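Local coordinates for SMI1/KNR4 family protein (Pseudomonas syringae pv. tomato, PDB 2PAG), which is of unknown function but binds calcium and belongs to the SMI1/KNR4 (SUKH) family, at residues E6-A11 / S50-G55; P22-L27 / F45-S50; V28-Q33 / H68-E73; F40-F45 / E86-C91. One frame throughout, in Å; residues are numbered along the deposited sequence.

Interaction 1. Residues E6-A11 / S50-G55; sequences EQLREA and SDVVYG
Segment 6-11, the last part of helix 2-11, lies beside the irregular segment 50-55 with the CA atoms of Arg9 and Val52 6.5 Å apart and those of Ala11 and Tyr54 6.7 Å apart. Arg9 starts out pointing away from the loop, but bends in its chain at chi2 (-66°) and chi3 bring the guanidinium back to Asp51. The two charged groups form a salt bridge: Arg9 NH1 to Asp51 OD1 measures 2.5 Å, a length too short to be taken at face value, while Arg9 NH2 gives a weak hydrogen bond to Asp51 OD2. Their planes stand 36° apart, so the pairing is not a flat bidentate one. Arg9 NH1 also donates to the backbone oxygen Thr48 O. Farther in, the branched Val52 sets CG1 against the backbone Leu8 O (3.6 Å) and near Leu8 CD2, small enough to nestle against the helix. At the other end Ala11 CB packs 3.7 Å from Tyr54 CD1, and Ala11 O lies at the edge of that ring. Trp132 touches both Leu8 and Val52 from helix 124-132. The arrangement is helix-on-loop packing: an apolar seam bordered by a salt bridge, joining the N-terminal helix to the connection after helix 40-49.

Interaction 2. Residues P22-L27 / F45-S50; sequences PDEDQL and FLLTVS
Leucine against leucine makes the apolar part of this contact. Leu47, with CG anti to its carbonyl carbon (chi1 -67°), reaches to the first turn of helix 24-34, and Leu27 meets it with both methyl branches. The separation of Leu27 CD2 from Leu47 CG, 3.3 Å, is tighter than normal carbon contact, so the exact placement of that methyl is doubtful although the packing is not. Leu47 CD1 also lies 4.0 Å from Glu24 CG, the aliphatic part of a side chain whose charged end can remain at the surface.

Pro22 provides the second kind of contact, carbon against oxygen. Its ring carbon CD sits 3.2 Å from Ser50 OG. That hydroxyl donates to Leu46 O at 2.7 Å, on a lone pair in the carbonyl plane, which holds the hydroxyl against the proline ring.

Polar links are indirect or local. One water donates to both Pro22 O (2.6 Å) and Leu47 O (2.8 Å), bridging the backbones. Asp23 and Gln26 form a capping box: Gln26 N donates to Asp23 OD1 at 2.8 Å and Asp23 N to Gln26 OE1 at 3.0 Å, so these two N-H groups at the helix start are met by side chains of the box.

The contact thus sets the N-terminal end of helix 24-34 against helix 40-49, whose Val49 and Thr48 face helices 2-11 and 124-132 instead.

Interaction 3. Residues V28-Q33 / H68-E73; sequences VEIEEQ and HTYLPE
Ile30 carries the packed half of this contact, spreading its two branches over the residues at the start of helix 71-81. Its CD1 lies 3.8 Å from Pro72 CG and 4.1 Å from Tyr70 CE1, while CG2, anti to the backbone N, goes the other way to meet Leu71 CD2 at 4.0 Å. A beta-branched residue suits the place because its two arms can serve two neighbours at once. The opposing surface is itself preformed: Pro72 CD rests over the centre of the Tyr70 ring, 3.4 Å above its plane, so ring and proline offer Ile30 one continuous apolar patch.

On the solvent side the fit is slacker and runs through water. Gln33 stretches its extended chain alongside Ile30, yet Gln33 OE1 stays 3.8 Å from Tyr70 OH, with the amide and ring planes 43° apart. A water fills in between them, donating to Gln33 OE1 at 2.6 Å and lying 2.5 Å from Tyr70 OH, in the plane of the phenol; the latter distance is unusually short and its exact value doubtful. The water thus joins the amide oxygen and the phenol oxygen at the exposed margin.

Tyr70 occupies the N-cap position, and Pro72 falls in the first turn, where a proline costs no backbone hydrogen bond. With Val62 of a loop also touching Ile30, this is the packing of one helix flank, 24-34, against the N-terminal turn of another, 71-81.

Interaction 4. Residues F40-F45 / E86-C91; sequences FVFKEF and ELIPIC
Phe42 is driven end-on into segment 86-91, and its outer ring atoms do most of the touching. Phe42 CE2 meets Ile88 CG2 at 3.7 Å, Phe42 CZ lies 3.8 Å from Ile90 CB, and Pro89 O approaches the ring edge, 3.5 Å from Phe42 CZ. That carbonyl is buried here and has no hydrogen-bonding partner in the model; the slightly positive rim of the aromatic ring is probably a tolerable neighbour for it. One turn on, Phe45 receives Ile90 differently: Ile90 CD1 stands 4.1 Å from the centroid of the Phe45 ring and only 12° off the normal, a CH-pi contact over the face. Ile90 therefore reaches both rings, its chain sliding past Phe42 before ending above Phe45.

What places these groups is the backbone on each side. Phe42 has CG anti to its backbone N (chi1 -171°), which directs the ring outward from the helix to the strand. Across from it the chain turns a corner at Ile90, and Ile90 and Cys91 together face Tyr98 in a classic beta bulge. Ile88 and Ile90 point toward helix 40-49, whereas Pro89 points away and packs on Val74, Cys75 and Ala78.

Strand 88-93, outermost in the sheet, is thus held between helix 40-49 and helix 71-81, with Val100 of strand 96-100 touching Phe42 and Ile90, and Val124 of helix 124-132 touching Phe45 and Ile90.

How the interactions relate
Helix 40-49 is the common element: interaction 2 uses its C-terminal part and interaction 4 the preceding turns; their segments overlap at Phe45, which makes contact only in interaction 4. Interactions 1 and 2 overlap at Ser50, which takes part in interaction 2 alone, and they touch where Leu8 CD1 packs 4.0 Å from Val49 CG2. Helix 24-34 links interactions 2 and 3, whose centres lie 11 Å apart. Leu71 closes the circuit, its CD1 lying 3.5 Å from Pro89 O of interaction 4, whereas interactions 1 and 3 do not touch. The calcium site of Glu101, Asp103 and Thr105 is nearest interaction 4: the Ile88 side chain is about 8 Å from that of Glu101, and Phe42's about 12 Å from a bound calcium ion.

Interaction 1. Residues E6-A11 / S50-G55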
loop_
_atom_site.group_PDB
_atom_site.type_symbol
_atom_site.label_atom_id
_atom_site.label_comp_id
_atom_site.label_asym_id
_atom_site.label_seq_id
_atom_site.Cartn_x
_atom_site.Cartn_y
_atom_site.Cartn_z
ATOM N N GLU A 6 -2.613 16.216 -0.235
ATOM C CA GLU A 6 -3.827 17.021 -0.395
ATOM C C GLU A 6 -4.677 16.516 -1.558
ATOM O O GLU A 6 -5.901 16.404 -1.438
ATOM C CB GLU A 6 -3.461 18.499 -0.624
ATOM C CG GLU A 6 -4.636 19.398 -1.052
ATOM C CD GLU A 6 -4.224 20.850 -1.310
ATOM O OE1 GLU A 6 -3.072 21.096 -1.724
ATOM O OE2 GLU A 6 -5.059 21.752 -1.112
ATOM N N GLN A 7 -4.023 16.204 -2.674
ATOM C CA GLN A 7 -4.712 15.718 -3.860
ATOM C C GLN A 7 -5.511 14.459 -3.537
ATOM O O GLN A 7 -6.674 14.333 -3.916
ATOM C CB GLN A 7 -3.697 15.417 -4.966
ATOM C CG GLN A 7 -4.299 15.325 -6.359
ATOM C CD GLN A 7 -3.274 14.932 -7.411
ATOM O OE1 GLN A 7 -2.125 15.376 -7.371
ATOM N NE2 GLN A 7 -3.691 14.102 -8.362
ATOM N N LEU A 8 -4.888 13.521 -2.836
ATOM C CA LEU A 8 -5.573 12.285 -2.478
ATOM C C LEU A 8 -6.709 12.519 -1.489
ATOM O O LEU A 8 -7.824 12.026 -1.683
ATOM C CB LEU A 8 -4.584 11.276 -1.888
ATOM C CG LEU A 8 -3.774 10.439 -2.875
ATOM C CD1 LEU A 8 -2.710 9.667 -2.114
ATOM C CD2 LEU A 8 -4.702 9.492 -3.631
ATOM N N ARG A 9 -6.428 13.282 -0.437
ATOM C CA ARG A 9 -7.425 13.558 0.591
ATOM C C ARG A 9 -8.665 14.230 0.021
ATOM O O ARG A 9 -9.787 13.863 0.362
ATOM C CB ARG A 9 -6.832 14.454 1.680
ATOM C CG ARG A 9 -5.559 13.928 2.319
ATOM C CD ARG A 9 -5.798 12.670 3.101
ATOM N NE ARG A 9 -6.907 12.801 4.045
ATOM C CZ ARG A 9 -7.142 11.938 5.028
ATOM N NH1 ARG A 9 -6.340 10.896 5.198
ATOM N NH2 ARG A 9 -8.191 12.101 5.826
ATOM N N GLU A 10 -8.462 15.213 -0.847
ATOM C CA GLU A 10 -9.581 15.937 -1.433
ATOM C C GLU A 10 -10.310 15.148 -2.524
ATOM O O GLU A 10 -11.449 15.471 -2.876
ATOM C CB GLU A 10 -9.087 17.295 -1.953
ATOM C CG GLU A 10 -8.652 18.212 -0.813
ATOM C CD GLU A 10 -8.231 19.609 -1.251
ATOM O OE1 GLU A 10 -8.408 19.963 -2.435
ATOM O OE2 GLU A 10 -7.721 20.354 -0.384
ATOM N N ALA A 11 -9.670 14.103 -3.041
ATOM C CA ALA A 11 -10.292 13.286 -4.077
ATOM C C ALA A 11 -11.011 12.092 -3.460
ATOM O O ALA A 11 -11.682 11.331 -4.168
ATOM C CB ALA A 11 -9.244 12.801 -5.070
ATOM N N SER A 50 -3.978 6.158 3.988
ATOM C CA SER A 50 -4.565 4.824 3.850
ATOM C C SER A 50 -6.061 4.748 4.164
ATOM O O SER A 50 -6.650 3.662 4.129
ATOM C CB SER A 50 -3.782 3.771 4.661
ATOM O OG SER A 50 -3.886 3.936 6.065
ATOM N N ASP A 51 -6.674 5.891 4.470
ATOM C CA ASP A 51 -8.116 5.917 4.719
ATOM C C ASP A 51 -8.815 6.450 3.469
ATOM O O ASP A 51 -10.037 6.628 3.446
ATOM C CB ASP A 51 -8.444 6.802 5.929
ATOM C CG ASP A 51 -8.056 8.254 5.720
ATOM O OD1 ASP A 51 -7.055 8.512 5.023
ATOM O OD2 ASP A 51 -8.746 9.145 6.275
ATOM N N VAL A 52 -8.034 6.682 2.422
ATOM C CA VAL A 52 -8.558 7.208 1.169
ATOM C C VAL A 52 -9.091 6.159 0.192
ATOM O O VAL A 52 -8.513 5.070 0.015
ATOM C CB VAL A 52 -7.483 8.071 0.445
ATOM C CG1 VAL A 52 -7.972 8.485 -0.933
ATOM C CG2 VAL A 52 -7.166 9.304 1.283
ATOM N N VAL A 53 -10.220 6.499 -0.423
ATOM C CA VAL A 53 -10.872 5.659 -1.418
ATOM C C VAL A 53 -10.848 6.468 -2.711
ATOM O O VAL A 53 -11.351 7.596 -2.747
ATOM C CB VAL A 53 -12.332 5.365 -1.014
ATOM C CG1 VAL A 53 -13.002 4.504 -2.068
ATOM C CG2 VAL A 53 -12.364 4.681 0.348
ATOM N N TYR A 54 -10.243 5.913 -3.761
ATOM C CA TYR A 54 -10.163 6.612 -5.041
ATOM C C TYR A 54 -9.829 5.728 -6.240
ATOM O O TYR A 54 -9.024 4.798 -6.144
ATOM C CB TYR A 54 -9.109 7.721 -4.997
ATOM C CG TYR A 54 -8.987 8.439 -6.323
ATOM C CD1 TYR A 54 -9.866 9.468 -6.659
ATOM C CD2 TYR A 54 -8.051 8.034 -7.275
ATOM C CE1 TYR A 54 -9.821 10.070 -7.911
ATOM C CE2 TYR A 54 -8.000 8.629 -8.531
ATOM C CZ TYR A 54 -8.888 9.645 -8.842
ATOM O OH TYR A 54 -8.853 10.234 -10.085
ATOM N N GLY A 55 -10.448 6.049 -7.371
ATOM C CA GLY A 55 -10.182 5.337 -8.607
ATOM C C GLY A 55 -10.500 3.859 -8.666
ATOM O O GLY A 55 -11.447 3.386 -8.036
#

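Interaction 2. Residues P22-L27 / F45-S50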
loop_
_atom_site.group_PDB
_atom_site.type_symbol
_atom_site.label_atom_id
_atom_site.label_comp_id
_atom_site.label_asym_id
_atom_site.label_seq_id
_atom_site.Cartn_x
_atom_site.Cartn_y
_atom_site.Cartn_z
ATOM N N PRO A 22 -4.622 4.686 10.533
ATOM C CA PRO A 22 -3.897 4.116 11.671
ATOM C C PRO A 22 -2.975 5.109 12.362
ATOM O O PRO A 22 -2.650 6.157 11.812
ATOM C CB PRO A 22 -3.101 2.988 11.030
ATOM C CG PRO A 22 -2.705 3.612 9.713
ATOM C CD PRO A 22 -4.011 4.264 9.257
ATOM N N ASP A 23 -2.576 4.774 13.584
ATOM C CA ASP A 23 -1.635 5.599 14.324
ATOM C C ASP A 23 -0.333 4.811 14.331
ATOM O O ASP A 23 -0.296 3.649 13.910
ATOM C CB ASP A 23 -2.111 5.862 15.757
ATOM C CG ASP A 23 -2.532 4.604 16.481
ATOM O OD1 ASP A 23 -1.786 3.602 16.442
ATOM O OD2 ASP A 23 -3.614 4.625 17.109
ATOM N N GLU A 24 0.737 5.429 14.807
ATOM C CA GLU A 24 2.027 4.766 14.825
ATOM C C GLU A 24 2.049 3.428 15.561
ATOM O O GLU A 24 2.700 2.489 15.103
ATOM C CB GLU A 24 3.083 5.725 15.378
ATOM C CG GLU A 24 3.338 6.894 14.437
ATOM C CD GLU A 24 4.397 7.847 14.941
ATOM O OE1 GLU A 24 4.147 8.532 15.957
ATOM O OE2 GLU A 24 5.480 7.907 14.321
ATOM N N ASP A 25 1.327 3.321 16.674
ATOM C CA ASP A 25 1.292 2.069 17.428
ATOM C C ASP A 25 0.698 0.934 16.602
ATOM O O ASP A 25 1.163 -0.207 16.673
ATOM C CB ASP A 25 0.480 2.229 18.716
ATOM C CG ASP A 25 1.135 3.167 19.707
ATOM O OD1 ASP A 25 2.287 2.902 20.109
ATOM O OD2 ASP A 25 0.493 4.172 20.085
ATOM N N GLN A 26 -0.337 1.242 15.827
ATOM C CA GLN A 26 -0.971 0.232 14.992
ATOM C C GLN A 26 0.005 -0.260 13.930
ATOM O O GLN A 26 0.037 -1.449 13.619
ATOM C CB GLN A 26 -2.249 0.790 14.349
ATOM C CG GLN A 26 -3.433 0.842 15.314
ATOM C CD GLN A 26 -4.656 1.534 14.736
ATOM O OE1 GLN A 26 -4.623 2.726 14.428
ATOM N NE2 GLN A 26 -5.749 0.788 14.592
ATOM N N LEU A 27 0.806 0.645 13.373
ATOM C CA LEU A 27 1.776 0.230 12.366
ATOM C C LEU A 27 2.850 -0.655 12.987
ATOM O O LEU A 27 3.294 -1.624 12.371
ATOM C CB LEU A 27 2.416 1.439 11.685
ATOM C CG LEU A 27 1.572 2.023 10.547
ATOM C CD1 LEU A 27 0.280 2.593 11.089
ATOM C CD2 LEU A 27 2.364 3.097 9.832
ATOM N N PHE A 45 2.985 6.926 4.081
ATOM C CA PHE A 45 1.813 6.772 3.233
ATOM C C PHE A 45 0.675 6.162 4.069
ATOM O O PHE A 45 -0.450 6.668 4.095
ATOM C CB PHE A 45 2.182 5.853 2.064
ATOM C CG PHE A 45 1.016 5.394 1.241
ATOM C CD1 PHE A 45 0.625 6.104 0.106
ATOM C CD2 PHE A 45 0.340 4.222 1.567
ATOM C CE1 PHE A 45 -0.418 5.648 -0.697
ATOM C CE2 PHE A 45 -0.712 3.752 0.766
ATOM C CZ PHE A 45 -1.088 4.470 -0.367
ATOM N N LEU A 46 0.969 5.075 4.767
ATOM C CA LEU A 46 -0.053 4.434 5.584
ATOM C C LEU A 46 -0.614 5.358 6.671
ATOM O O LEU A 46 -1.813 5.338 6.961
ATOM C CB LEU A 46 0.513 3.168 6.222
ATOM C CG LEU A 46 0.875 2.050 5.240
ATOM C CD1 LEU A 46 1.553 0.915 5.988
ATOM C CD2 LEU A 46 -0.383 1.550 4.532
ATOM N N LEU A 47 0.248 6.180 7.258
ATOM C CA LEU A 47 -0.178 7.081 8.327
ATOM C C LEU A 47 -0.893 8.340 7.858
ATOM O O LEU A 47 -1.507 9.037 8.669
ATOM C CB LEU A 47 1.032 7.482 9.177
ATOM C CG LEU A 47 1.694 6.373 9.993
ATOM C CD1 LEU A 47 3.084 6.806 10.441
ATOM C CD2 LEU A 47 0.814 6.028 11.192
ATOM N N THR A 48 -0.833 8.627 6.561
ATOM C CA THR A 48 -1.444 9.843 6.034
ATOM C C THR A 48 -2.572 9.704 5.019
ATOM O O THR A 48 -3.432 10.582 4.934
ATOM C CB THR A 48 -0.372 10.746 5.401
ATOM O OG1 THR A 48 0.222 10.082 4.276
ATOM C CG2 THR A 48 0.704 11.045 6.404
ATOM N N VAL A 49 -2.581 8.624 4.242
ATOM C CA VAL A 49 -3.622 8.473 3.230
ATOM C C VAL A 49 -4.272 7.095 3.084
ATOM O O VAL A 49 -5.060 6.892 2.163
ATOM C CB VAL A 49 -3.095 8.910 1.836
ATOM C CG1 VAL A 49 -2.657 10.365 1.880
ATOM C CG2 VAL A 49 -1.926 8.042 1.403
ATOM N N SER A 50 -3.978 6.158 3.988
ATOM C CA SER A 50 -4.565 4.824 3.850
ATOM C C SER A 50 -6.061 4.748 4.164
ATOM O O SER A 50 -6.650 3.662 4.129
ATOM C CB SER A 50 -3.782 3.771 4.661
ATOM O OG SER A 50 -3.886 3.936 6.065
HETATM O O HOH W 1 -1.861 8.573 11.450
#

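Interaction 3. Residues V28-Q33 / H68-E73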
loop_
_atom_site.group_PDB
_atom_site.type_symbol
_atom_site.label_atom_id
_atom_site.label_comp_id
_atom_site.label_asym_id
_atom_site.label_seq_id
_atom_site.Cartn_x
_atom_site.Cartn_y
_atom_site.Cartn_z
ATOM N N VAL A 28 3.271 -0.330 14.206
ATOM C CA VAL A 28 4.276 -1.153 14.867
ATOM C C VAL A 28 3.718 -2.566 15.035
ATOM O O VAL A 28 4.428 -3.545 14.808
ATOM C CB VAL A 28 4.677 -0.581 16.249
ATOM C CG1 VAL A 28 5.516 -1.600 17.018
ATOM C CG2 VAL A 28 5.479 0.698 16.062
ATOM N N GLU A 29 2.443 -2.677 15.411
ATOM C CA GLU A 29 1.818 -3.993 15.582
ATOM C C GLU A 29 1.884 -4.812 14.296
ATOM O O GLU A 29 2.201 -6.004 14.323
ATOM C CB GLU A 29 0.347 -3.863 15.996
ATOM C CG GLU A 29 0.112 -3.328 17.396
ATOM C CD GLU A 29 -1.340 -3.478 17.829
ATOM O OE1 GLU A 29 -2.237 -2.999 17.100
ATOM O OE2 GLU A 29 -1.584 -4.074 18.900
ATOM N N ILE A 30 1.573 -4.174 13.171
ATOM C CA ILE A 30 1.610 -4.856 11.882
ATOM C C ILE A 30 3.031 -5.314 11.550
ATOM O O ILE A 30 3.240 -6.443 11.101
ATOM C CB ILE A 30 1.113 -3.935 10.749
ATOM C CG1 ILE A 30 -0.351 -3.561 10.985
ATOM C CG2 ILE A 30 1.297 -4.617 9.398
ATOM C CD1 ILE A 30 -1.317 -4.733 10.922
ATOM N N GLU A 31 4.006 -4.440 11.770
ATOM C CA GLU A 31 5.397 -4.786 11.493
ATOM C C GLU A 31 5.793 -6.026 12.282
ATOM O O GLU A 31 6.377 -6.965 11.741
ATOM C CB GLU A 31 6.332 -3.643 11.882
ATOM C CG GLU A 31 6.188 -2.404 11.028
ATOM C CD GLU A 31 7.219 -1.349 11.362
ATOM O OE1 GLU A 31 7.207 -0.844 12.508
ATOM O OE2 GLU A 31 8.043 -1.023 10.480
ATOM N N GLU A 32 5.474 -6.024 13.567
ATOM C CA GLU A 32 5.821 -7.152 14.419
ATOM C C GLU A 32 5.128 -8.436 13.984
ATOM O O GLU A 32 5.729 -9.509 14.012
ATOM C CB GLU A 32 5.482 -6.821 15.872
ATOM C CG GLU A 32 6.170 -5.556 16.358
ATOM C CD GLU A 32 5.854 -5.236 17.804
ATOM O OE1 GLU A 32 4.662 -5.297 18.180
ATOM O OE2 GLU A 32 6.796 -4.911 18.561
ATOM N N GLN A 33 3.868 -8.329 13.577
ATOM C CA GLN A 33 3.111 -9.493 13.123
ATOM C C GLN A 33 3.739 -10.146 11.905
ATOM O O GLN A 33 3.694 -11.371 11.753
ATOM C CB GLN A 33 1.696 -9.095 12.735
ATOM C CG GLN A 33 0.760 -8.826 13.862
ATOM C CD GLN A 33 -0.579 -8.363 13.337
ATOM O OE1 GLN A 33 -1.190 -9.020 12.482
ATOM N NE2 GLN A 33 -1.044 -7.227 13.835
ATOM N N HIS A 68 -10.325 -6.947 2.634
ATOM C CA HIS A 68 -9.552 -7.662 1.627
ATOM C C HIS A 68 -8.245 -6.940 1.306
ATOM O O HIS A 68 -7.432 -7.441 0.532
ATOM C CB HIS A 68 -10.357 -7.875 0.334
ATOM C CG HIS A 68 -10.751 -6.611 -0.362
ATOM N ND1 HIS A 68 -11.785 -5.812 0.074
ATOM C CD2 HIS A 68 -10.254 -6.015 -1.472
ATOM C CE1 HIS A 68 -11.909 -4.778 -0.739
ATOM N NE2 HIS A 68 -10.992 -4.876 -1.685
ATOM N N THR A 69 -8.042 -5.767 1.900
ATOM C CA THR A 69 -6.805 -5.030 1.683
ATOM C C THR A 69 -5.924 -5.045 2.932
ATOM O O THR A 69 -4.862 -4.423 2.956
ATOM C CB THR A 69 -7.055 -3.556 1.287
ATOM O OG1 THR A 69 -7.816 -2.894 2.308
ATOM C CG2 THR A 69 -7.801 -3.482 -0.042
ATOM N N TYR A 70 -6.367 -5.756 3.964
ATOM C CA TYR A 70 -5.616 -5.862 5.218
ATOM C C TYR A 70 -4.200 -6.362 4.920
ATOM O O TYR A 70 -4.009 -7.494 4.478
ATOM C CB TYR A 70 -6.347 -6.819 6.166
ATOM C CG TYR A 70 -5.773 -6.872 7.557
ATOM C CD1 TYR A 70 -5.566 -5.707 8.293
ATOM C CD2 TYR A 70 -5.445 -8.090 8.147
ATOM C CE1 TYR A 70 -5.044 -5.755 9.589
ATOM C CE2 TYR A 70 -4.921 -8.150 9.438
ATOM C CZ TYR A 70 -4.725 -6.983 10.152
ATOM O OH TYR A 70 -4.223 -7.057 11.434
ATOM N N LEU A 71 -3.202 -5.524 5.198
ATOM C CA LEU A 71 -1.814 -5.858 4.878
ATOM C C LEU A 71 -1.304 -7.259 5.219
ATOM O O LEU A 71 -0.699 -7.917 4.368
ATOM C CB LEU A 71 -0.864 -4.801 5.464
ATOM C CG LEU A 71 0.599 -4.846 5.001
ATOM C CD1 LEU A 71 0.679 -4.892 3.468
ATOM C CD2 LEU A 71 1.332 -3.617 5.527
ATOM N N PRO A 72 -1.529 -7.739 6.453
ATOM C CA PRO A 72 -1.031 -9.083 6.764
ATOM C C PRO A 72 -1.616 -10.161 5.855
ATOM O O PRO A 72 -0.910 -11.093 5.465
ATOM C CB PRO A 72 -1.424 -9.266 8.227
ATOM C CG PRO A 72 -1.350 -7.863 8.763
ATOM C CD PRO A 72 -2.047 -7.081 7.666
ATOM N N GLU A 73 -2.901 -10.041 5.526
ATOM C CA GLU A 73 -3.540 -11.017 4.647
ATOM C C GLU A 73 -3.062 -10.857 3.204
ATOM O O GLU A 73 -2.871 -11.846 2.499
ATOM C CB GLU A 73 -5.068 -10.894 4.704
ATOM C CG GLU A 73 -5.695 -11.238 6.054
ATOM C CD GLU A 73 -5.754 -12.736 6.344
ATOM O OE1 GLU A 73 -6.263 -13.104 7.426
ATOM O OE2 GLU A 73 -5.305 -13.545 5.502
HETATM O O HOH W 2 -3.794 -9.203 12.588
#

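Interaction 4. Residues F40-F45 / E86-C91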
loop_
_atom_site.group_PDB
_atom_site.type_symbol
_atom_site.label_atom_id
_atom_site.label_comp_id
_atom_site.label_asym_id
_atom_site.label_seq_id
_atom_site.Cartn_x
_atom_site.Cartn_y
_atom_site.Cartn_z
ATOM N N PHE A 40 10.255 3.660 5.683
ATOM C CA PHE A 40 9.760 4.943 6.183
ATOM C C PHE A 40 8.703 5.633 5.333
ATOM O O PHE A 40 7.638 5.972 5.839
ATOM C CB PHE A 40 10.903 5.948 6.407
ATOM C CG PHE A 40 10.431 7.274 6.968
ATOM C CD1 PHE A 40 10.309 7.460 8.342
ATOM C CD2 PHE A 40 10.002 8.293 6.120
ATOM C CE1 PHE A 40 9.763 8.633 8.863
ATOM C CE2 PHE A 40 9.450 9.473 6.633
ATOM C CZ PHE A 40 9.330 9.639 8.007
ATOM N N VAL A 41 8.987 5.867 4.052
ATOM C CA VAL A 41 8.014 6.558 3.212
ATOM C C VAL A 41 6.718 5.766 3.074
ATOM O O VAL A 41 5.641 6.347 3.052
ATOM C CB VAL A 41 8.601 6.911 1.829
ATOM C CG1 VAL A 41 7.562 7.626 0.983
ATOM C CG2 VAL A 41 9.806 7.826 2.005
ATOM N N PHE A 42 6.821 4.441 2.995
ATOM C CA PHE A 42 5.638 3.586 2.918
ATOM C C PHE A 42 4.839 3.773 4.223
ATOM O O PHE A 42 3.613 3.886 4.204
ATOM C CB PHE A 42 6.094 2.127 2.747
ATOM C CG PHE A 42 4.985 1.148 2.447
ATOM C CD1 PHE A 42 3.654 1.543 2.379
ATOM C CD2 PHE A 42 5.297 -0.191 2.233
ATOM C CE1 PHE A 42 2.647 0.609 2.102
ATOM C CE2 PHE A 42 4.311 -1.126 1.957
ATOM C CZ PHE A 42 2.978 -0.726 1.891
ATOM N N LYS A 43 5.539 3.824 5.354
ATOM C CA LYS A 43 4.881 4.016 6.642
ATOM C C LYS A 43 4.177 5.372 6.657
ATOM O O LYS A 43 3.081 5.510 7.195
ATOM C CB LYS A 43 5.918 3.944 7.760
ATOM C CG LYS A 43 5.345 3.931 9.155
ATOM C CD LYS A 43 6.343 3.334 10.141
ATOM C CE LYS A 43 7.671 4.084 10.128
ATOM N NZ LYS A 43 8.656 3.485 11.074
ATOM N N GLU A 44 4.822 6.371 6.065
ATOM C CA GLU A 44 4.263 7.715 5.986
ATOM C C GLU A 44 2.968 7.679 5.176
ATOM O O GLU A 44 1.977 8.308 5.536
ATOM C CB GLU A 44 5.282 8.647 5.334
ATOM C CG GLU A 44 4.857 10.089 5.234
ATOM C CD GLU A 44 5.975 10.944 4.699
ATOM O OE1 GLU A 44 6.426 10.674 3.567
ATOM O OE2 GLU A 44 6.408 11.874 5.414
ATOM N N PHE A 45 2.985 6.926 4.081
ATOM C CA PHE A 45 1.813 6.772 3.233
ATOM C C PHE A 45 0.675 6.162 4.069
ATOM O O PHE A 45 -0.450 6.668 4.095
ATOM C CB PHE A 45 2.182 5.853 2.064
ATOM C CG PHE A 45 1.016 5.394 1.241
ATOM C CD1 PHE A 45 0.625 6.104 0.106
ATOM C CD2 PHE A 45 0.340 4.222 1.567
ATOM C CE1 PHE A 45 -0.418 5.648 -0.697
ATOM C CE2 PHE A 45 -0.712 3.752 0.766
ATOM C CZ PHE A 45 -1.088 4.470 -0.367
ATOM N N GLU A 86 10.944 -10.388 0.667
ATOM C CA GLU A 86 11.603 -9.111 0.926
ATOM C C GLU A 86 10.817 -7.900 0.417
ATOM O O GLU A 86 11.131 -6.758 0.762
ATOM C CB GLU A 86 12.993 -9.119 0.285
ATOM C CG GLU A 86 12.962 -9.250 -1.227
ATOM C CD GLU A 86 14.320 -9.555 -1.820
ATOM O OE1 GLU A 86 15.281 -8.807 -1.533
ATOM O OE2 GLU A 86 14.426 -10.544 -2.579
ATOM N N LEU A 87 9.803 -8.153 -0.403
ATOM C CA LEU A 87 8.969 -7.091 -0.965
ATOM C C LEU A 87 7.635 -7.039 -0.233
ATOM O O LEU A 87 6.989 -8.073 -0.039
ATOM C CB LEU A 87 8.718 -7.352 -2.456
ATOM C CG LEU A 87 9.939 -7.463 -3.373
ATOM C CD1 LEU A 87 9.474 -7.632 -4.825
ATOM C CD2 LEU A 87 10.807 -6.210 -3.226
ATOM N N ILE A 88 7.221 -5.839 0.169
ATOM C CA ILE A 88 5.948 -5.672 0.869
ATOM C C ILE A 88 4.915 -5.054 -0.063
ATOM O O ILE A 88 5.088 -3.931 -0.537
ATOM C CB ILE A 88 6.077 -4.747 2.094
ATOM C CG1 ILE A 88 7.155 -5.270 3.041
ATOM C CG2 ILE A 88 4.734 -4.664 2.818
ATOM C CD1 ILE A 88 7.478 -4.311 4.175
ATOM N N PRO A 89 3.812 -5.768 -0.324
ATOM C CA PRO A 89 2.791 -5.211 -1.218
ATOM C C PRO A 89 2.197 -3.898 -0.744
ATOM O O PRO A 89 1.943 -3.715 0.444
ATOM C CB PRO A 89 1.732 -6.308 -1.263
ATOM C CG PRO A 89 2.529 -7.549 -1.060
ATOM C CD PRO A 89 3.495 -7.162 0.031
ATOM N N ILE A 90 1.992 -2.974 -1.678
ATOM C CA ILE A 90 1.352 -1.718 -1.340
ATOM C C ILE A 90 -0.010 -1.721 -2.031
ATOM O O ILE A 90 -0.941 -1.066 -1.581
ATOM C CB ILE A 90 2.192 -0.469 -1.768
ATOM C CG1 ILE A 90 1.399 0.798 -1.440
ATOM C CG2 ILE A 90 2.521 -0.504 -3.273
ATOM C CD1 ILE A 90 2.190 2.087 -1.588
ATOM N N CYS A 91 -0.142 -2.478 -3.117
ATOM C CA CYS A 91 -1.433 -2.517 -3.788
ATOM C C CYS A 91 -1.612 -3.681 -4.744
ATOM O O CYS A 91 -0.809 -3.891 -5.646
ATOM C CB CYS A 91 -1.674 -1.204 -4.540
ATOM S SG CYS A 91 -3.323 -1.053 -5.275
#